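Local coordinates for periplasmic solute binding protein (Pectobacterium atrosepticum, PDB 4RY1), which probably binds a sugar in the periplasm and delivers it to an ABC-type importer, at residues G228-N231 and V232-R236; G56-P59 and D60-I64. All coordinates share one frame; numbering follows the deposited sequence.

Contact 1 of 2, residues G228-N231 and V232-R236; sequences GRTN and VYEIR
Asn231 O accepts a hydrogen bond from Glu234 N at 2.8 Å. This bond belongs to the short 3-10 segment 232-234, whose next backbone bond runs from Ile235 N to Val232 O. Asn231 and Glu234 also meet through their side chains, which lie alongside each other and point the same way. Asn231 ND2 donates to Glu234 OE2 at 2.9 Å, and the bond is almost straight at 174°. The acceptor lies in the amide plane of Asn231, but the amide reaches OE2 from above the carboxylate plane. The two flat groups are nearly perpendicular. The other carboxylate oxygen is tied to the backbone by water 1, which donates to Glu234 OE1 and accepts from Asn231 N.

The Tyr233 ring flanks the same asparagine. Asn231 CB stands over the centre of one ring face, 3.7 Å from the centroid, a CH-pi contact. The Asn231 amide stacks on the ring with its plane tilted by only 16°. Tyr233 CG lies between its backbone N and carbonyl carbon (chi1 51°), which turns one ring face to Asn231 CB and the amide. Tyr233 also meets Tyr256 edge-to-face.

Two methyl groups add an apolar contact: Thr230 CG2 packs on Ile235 CG2 at 3.8 Å. Thr230 OG1 bonds back to Phe227 O. Residues 228-235 lie in the loop between helix 221-225 and helix 236-239, and Ile235 is the N-cap residue of the second helix.

Glu234 is thus held by its backbone N and by both carboxylate oxygens. The Asn231 side-chain N-H and the water would probably stabilise its negative charge, while the stacked ring and the bond to OE2 limit rotation of the amide.

Contact 2 of 2, residues G56-P59 and D60-I64; sequences GQEP and DVMRI
The turn from helix 45-55 into strand 61-64 brings Pro59 and Met62 together at the start of the strand. Gly56 ends the helix in a Schellman motif with positive phi. The strand then joins the mixed sheet, parallel to strand 3-10 and antiparallel to strand 284-292.

Pro59 and Met62 cross at about a right angle. Pro59 CD touches Met62 CG at 3.9 Å, an apolar contact. The thioether bends at its last torsion (chi3 -83°), which turns the methyl back toward the turn. Met62 CE comes to 3.6 Å from Pro59 O. The sulfur meets the aliphatic part of Glu58 instead, with Met62 SD 4.0 Å from Glu58 CG. Leu49 of helix 45-55 and Phe79 also pack on Met62.

The acidic groups turn to other partners: Glu58 OE2 bonds to Ser293 OG, Asp60 OD1 accepts from Arg6 N of strand 3-10, and Asp60 OD2 bonds to Ser296 OG in the loop after strand 284-292.

The contact between the two segments is mostly apolar and depends on the fit of carbon and sulfur, with one methyl set against a carbonyl oxygen. Asp60 has both carboxylate oxygens bonded and Glu58 is bonded through OE2, so the acidic ends make their hydrogen bonds away from the Pro59-Met62 packing.

Both contacts are local turns at the end of a helix, but they sit in different settings. Contact 1 is a partly buried loop joining two short helices, and exposed residues take part in it. Contact 2 is buried and leads a helix into a strand of the large mixed sheet. Their centres are 30 Å apart and their nearest atoms about 13 Å, so they do not touch. The chemistry follows the place. In contact 1 an amide, a carboxylate and a water hold the turn from within. In contact 2 proline and methionine pack together, while the polar groups bond to other parts of the sheet and its loops.

Contact 1 of 2, residues G228-N231 and V232-R236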
ATOM      1  N   GLY A 228     -20.757   7.799  -3.616  1.00 21.43           N
ATOM      2  CA  GLY A 228     -20.989   7.501  -2.194  1.00 27.59           C
ATOM      3  C   GLY A 228     -19.818   6.748  -1.570  1.00 32.25           C
ATOM      4  O   GLY A 228     -18.654   7.077  -1.796  1.00 42.11           O
ATOM      5  N   ARG A 229     -20.150   5.724  -0.791  1.00 35.26           N
ATOM      6  CA  ARG A 229     -19.151   4.951  -0.018  1.00 39.29           C
ATOM      7  C   ARG A 229     -18.719   3.648  -0.700  1.00 34.87           C
ATOM      8  O   ARG A 229     -17.948   2.862  -0.142  1.00 34.72           O
ATOM      9  CB  ARG A 229     -19.677   4.632   1.398  1.00 45.60           C
ATOM     10  CG  ARG A 229     -19.378   5.665   2.495  1.00 98.29           C
ATOM     11  CD  ARG A 229     -18.085   6.434   2.237  1.00114.09           C
ATOM     12  NE  ARG A 229     -17.308   6.856   3.405  1.00145.92           N
ATOM     13  CZ  ARG A 229     -16.203   6.252   3.855  1.00106.06           C
ATOM     14  NH1 ARG A 229     -15.728   5.145   3.286  1.00 86.81           N
ATOM     15  NH2 ARG A 229     -15.565   6.754   4.903  1.00 86.29           N
ATOM     16  N   THR A 230     -19.226   3.438  -1.907  1.00 27.20           N
ATOM     17  CA  THR A 230     -18.912   2.256  -2.698  1.00 24.87           C
ATOM     18  C   THR A 230     -17.412   2.136  -2.981  1.00 20.94           C
ATOM     19  O   THR A 230     -16.764   3.106  -3.357  1.00 24.86           O
ATOM     20  CB  THR A 230     -19.678   2.276  -4.028  1.00 25.47           C
ATOM     21  OG1 THR A 230     -21.070   2.474  -3.761  1.00 33.15           O
ATOM     22  CG2 THR A 230     -19.501   0.963  -4.814  1.00 27.00           C
ATOM     23  N   ASN A 231     -16.883   0.927  -2.818  1.00 19.81           N
ATOM     24  CA  ASN A 231     -15.502   0.637  -3.151  1.00 19.19           C
ATOM     25  C   ASN A 231     -15.254   1.027  -4.602  1.00 19.98           C
ATOM     26  O   ASN A 231     -16.003   0.663  -5.503  1.00 18.67           O
ATOM     27  CB  ASN A 231     -15.206  -0.853  -2.981  1.00 21.40           C
ATOM     28  CG  ASN A 231     -15.157  -1.294  -1.528  1.00 26.04           C
ATOM     29  OD1 ASN A 231     -14.701  -0.556  -0.645  1.00 28.07           O
ATOM     30  ND2 ASN A 231     -15.631  -2.506  -1.270  1.00 36.54           N
ATOM     31  N   VAL A 232     -14.187   1.762  -4.851  1.00 19.38           N
ATOM     32  CA  VAL A 232     -13.910   2.185  -6.232  1.00 16.98           C
ATOM     33  C   VAL A 232     -13.658   0.982  -7.148  1.00 19.24           C
ATOM     34  O   VAL A 232     -14.021   1.010  -8.319  1.00 17.60           O
ATOM     35  CB  VAL A 232     -12.769   3.212  -6.278  1.00 19.53           C
ATOM     36  CG1 VAL A 232     -12.337   3.515  -7.705  1.00 20.08           C
ATOM     37  CG2 VAL A 232     -13.263   4.506  -5.661  1.00 20.80           C
ATOM     38  N   TYR A 233     -13.109  -0.095  -6.582  1.00 17.02           N
ATOM     39  CA  TYR A 233     -12.899  -1.320  -7.363  1.00 19.36           C
ATOM     40  C   TYR A 233     -14.219  -2.032  -7.712  1.00 20.43           C
ATOM     41  O   TYR A 233     -14.230  -3.038  -8.411  1.00 24.05           O
ATOM     42  CB  TYR A 233     -11.901  -2.264  -6.688  1.00 22.36           C
ATOM     43  CG  TYR A 233     -12.138  -2.613  -5.235  1.00 23.05           C
ATOM     44  CD1 TYR A 233     -12.937  -3.693  -4.865  1.00 27.72           C
ATOM     45  CD2 TYR A 233     -11.481  -1.909  -4.228  1.00 22.88           C
ATOM     46  CE1 TYR A 233     -13.103  -4.020  -3.529  1.00 26.99           C
ATOM     47  CE2 TYR A 233     -11.634  -2.234  -2.904  1.00 24.09           C
ATOM     48  CZ  TYR A 233     -12.445  -3.291  -2.556  1.00 27.02           C
ATOM     49  OH  TYR A 233     -12.603  -3.610  -1.227  1.00 35.60           O
ATOM     50  N   GLU A 234     -15.331  -1.477  -7.248  1.00 18.58           N
ATOM     51  CA  GLU A 234     -16.695  -1.961  -7.582  1.00 21.64           C
ATOM     52  C   GLU A 234     -17.544  -0.959  -8.377  1.00 22.62           C
ATOM     53  O   GLU A 234     -18.685  -1.284  -8.731  1.00 23.31           O
ATOM     54  CB  GLU A 234     -17.475  -2.350  -6.303  1.00 22.12           C
ATOM     55  CG  GLU A 234     -16.898  -3.542  -5.558  1.00 25.12           C
ATOM     56  CD  GLU A 234     -17.392  -3.667  -4.126  1.00 23.77           C
ATOM     57  OE1 GLU A 234     -18.477  -3.150  -3.817  1.00 30.54           O
ATOM     58  OE2 GLU A 234     -16.677  -4.283  -3.296  1.00 29.17           O
ATOM     59  N   ILE A 235     -17.040   0.246  -8.662  1.00 20.08           N
ATOM     60  CA  ILE A 235     -17.878   1.209  -9.403  1.00 20.02           C
ATOM     61  C   ILE A 235     -17.794   0.978 -10.908  1.00 19.15           C
ATOM     62  O   ILE A 235     -16.771   0.527 -11.437  1.00 20.40           O
ATOM     63  CB  ILE A 235     -17.641   2.704  -9.060  1.00 19.71           C
ATOM     64  CG1 ILE A 235     -16.291   3.198  -9.597  1.00 20.33           C
ATOM     65  CG2 ILE A 235     -17.791   2.941  -7.557  1.00 20.53           C
ATOM     66  CD1 ILE A 235     -16.008   4.670  -9.347  1.00 20.19           C
ATOM     67  N   ARG A 236     -18.868   1.329 -11.591  1.00 20.01           N
ATOM     68  CA  ARG A 236     -19.000   1.021 -13.006  1.00 22.36           C
ATOM     69  C   ARG A 236     -17.893   1.662 -13.837  1.00 20.60           C
ATOM     70  O   ARG A 236     -17.388   1.021 -14.751  1.00 21.52           O
ATOM     71  CB  ARG A 236     -20.374   1.451 -13.542  1.00 25.94           C
TER
HETATM   72  O   HOH W   1     -18.603  -1.127  -1.718  1.00 28.11           O

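Contact 2 of 2, residues G56-P59 and D60-I64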
ATOM      1  N   GLY A  56      -4.870  -6.054  26.571  1.00 17.76           N
ATOM      2  CA  GLY A  56      -4.129  -7.321  26.623  1.00 17.76           C
ATOM      3  C   GLY A  56      -4.853  -8.493  25.970  1.00 16.82           C
ATOM      4  O   GLY A  56      -4.558  -9.650  26.262  1.00 21.39           O
ATOM      5  N   GLN A  57      -5.804  -8.189  25.093  1.00 16.39           N
ATOM      6  CA  GLN A  57      -6.683  -9.209  24.499  1.00 17.12           C
ATOM      7  C   GLN A  57      -6.305  -9.577  23.045  1.00 16.85           C
ATOM      8  O   GLN A  57      -7.030 -10.302  22.387  1.00 18.94           O
ATOM      9  CB  GLN A  57      -8.152  -8.764  24.518  1.00 20.23           C
ATOM     10  CG  GLN A  57      -8.724  -8.457  25.891  1.00 28.35           C
ATOM     11  CD  GLN A  57      -8.451  -9.548  26.894  1.00 72.11           C
ATOM     12  OE1 GLN A  57      -7.635  -9.383  27.797  1.00 73.63           O
ATOM     13  NE2 GLN A  57      -9.116 -10.683  26.728  1.00 79.05           N
ATOM     14  N   GLU A  58      -5.215  -9.023  22.544  1.00 14.86           N
ATOM     15  CA  GLU A  58      -4.854  -9.231  21.147  1.00 15.11           C
ATOM     16  C   GLU A  58      -4.434 -10.690  20.865  1.00 14.62           C
ATOM     17  O   GLU A  58      -3.966 -11.409  21.754  1.00 14.05           O
ATOM     18  CB  GLU A  58      -3.741  -8.270  20.762  1.00 14.15           C
ATOM     19  CG  GLU A  58      -2.382  -8.523  21.391  1.00 14.25           C
ATOM     20  CD  GLU A  58      -2.158  -7.882  22.764  1.00 15.42           C
ATOM     21  OE1 GLU A  58      -3.131  -7.598  23.513  1.00 16.50           O
ATOM     22  OE2 GLU A  58      -0.980  -7.699  23.084  1.00 21.89           O
ATOM     23  N   PRO A  59      -4.581 -11.115  19.606  1.00 13.93           N
ATOM     24  CA  PRO A  59      -4.123 -12.439  19.247  1.00 13.75           C
ATOM     25  C   PRO A  59      -2.626 -12.614  19.309  1.00 14.25           C
ATOM     26  O   PRO A  59      -1.862 -11.655  19.298  1.00 13.39           O
ATOM     27  CB  PRO A  59      -4.603 -12.617  17.813  1.00 16.03           C
ATOM     28  CG  PRO A  59      -5.297 -11.387  17.406  1.00 17.91           C
ATOM     29  CD  PRO A  59      -5.107 -10.365  18.464  1.00 13.98           C
ATOM     30  N   ASP A  60      -2.209 -13.870  19.356  1.00 13.18           N
ATOM     31  CA  ASP A  60      -0.775 -14.209  19.417  1.00 11.79           C
ATOM     32  C   ASP A  60      -0.010 -13.743  18.179  1.00 10.67           C
ATOM     33  O   ASP A  60       1.134 -13.317  18.277  1.00 11.90           O
ATOM     34  CB  ASP A  60      -0.586 -15.713  19.593  1.00 12.21           C
ATOM     35  CG  ASP A  60      -1.262 -16.228  20.847  1.00 14.00           C
ATOM     36  OD1 ASP A  60      -2.469 -16.522  20.793  1.00 14.47           O
ATOM     37  OD2 ASP A  60      -0.590 -16.245  21.891  1.00 19.27           O
ATOM     38  N   VAL A  61      -0.649 -13.930  17.024  1.00 11.25           N
ATOM     39  CA  VAL A  61      -0.111 -13.494  15.729  1.00 10.68           C
ATOM     40  C   VAL A  61      -1.090 -12.519  15.096  1.00 10.34           C
ATOM     41  O   VAL A  61      -2.287 -12.814  14.966  1.00 11.47           O
ATOM     42  CB  VAL A  61       0.152 -14.663  14.764  1.00 10.37           C
ATOM     43  CG1 VAL A  61       0.672 -14.172  13.399  1.00 10.99           C
ATOM     44  CG2 VAL A  61       1.170 -15.600  15.363  1.00 12.39           C
ATOM     45  N   MET A  62      -0.571 -11.357  14.700  1.00 10.42           N
ATOM     46  CA  MET A  62      -1.404 -10.322  14.076  1.00 11.57           C
ATOM     47  C   MET A  62      -0.834  -9.931  12.725  1.00 10.37           C
ATOM     48  O   MET A  62       0.352  -9.617  12.615  1.00 11.80           O
ATOM     49  CB  MET A  62      -1.404  -9.060  14.934  1.00 11.41           C
ATOM     50  CG  MET A  62      -1.990  -9.226  16.333  1.00 12.01           C
ATOM     51  SD  MET A  62      -1.369  -8.012  17.599  1.00  8.92           S
ATOM     52  CE  MET A  62       0.164  -8.914  17.997  1.00 15.79           C
ATOM     53  N   ARG A  63      -1.689  -9.840  11.719  1.00 10.82           N
ATOM     54  CA  ARG A  63      -1.325  -9.061  10.527  1.00 10.80           C
ATOM     55  C   ARG A  63      -1.410  -7.574  10.905  1.00 11.61           C
ATOM     56  O   ARG A  63      -2.388  -7.151  11.511  1.00 11.87           O
ATOM     57  CB  ARG A  63      -2.231  -9.339   9.347  1.00 10.23           C
ATOM     58  CG  ARG A  63      -1.746  -8.777   8.018  1.00 11.15           C
ATOM     59  CD  ARG A  63      -2.841  -8.819   6.969  1.00 11.62           C
ATOM     60  NE  ARG A  63      -2.441  -8.209   5.702  1.00 13.58           N
ATOM     61  CZ  ARG A  63      -2.114  -8.873   4.595  1.00 15.10           C
ATOM     62  NH1 ARG A  63      -2.120 -10.194   4.584  1.00 15.09           N
ATOM     63  NH2 ARG A  63      -1.793  -8.177   3.506  1.00 18.41           N
ATOM     64  N   ILE A  64      -0.384  -6.815  10.551  1.00 10.58           N
ATOM     65  CA  ILE A  64      -0.363  -5.393  10.793  1.00 11.05           C
ATOM     66  C   ILE A  64       0.193  -4.675   9.576  1.00 11.33           C
ATOM     67  O   ILE A  64       0.948  -5.247   8.795  1.00 11.98           O
ATOM     68  CB  ILE A  64       0.453  -5.001  12.031  1.00 13.35           C
ATOM     69  CG1 ILE A  64       1.918  -5.424  11.892  1.00 13.62           C
ATOM     70  CG2 ILE A  64      -0.177  -5.542  13.316  1.00 15.70           C
ATOM     71  CD1 ILE A  64       2.818  -4.809  12.949  1.00 17.48           C
TER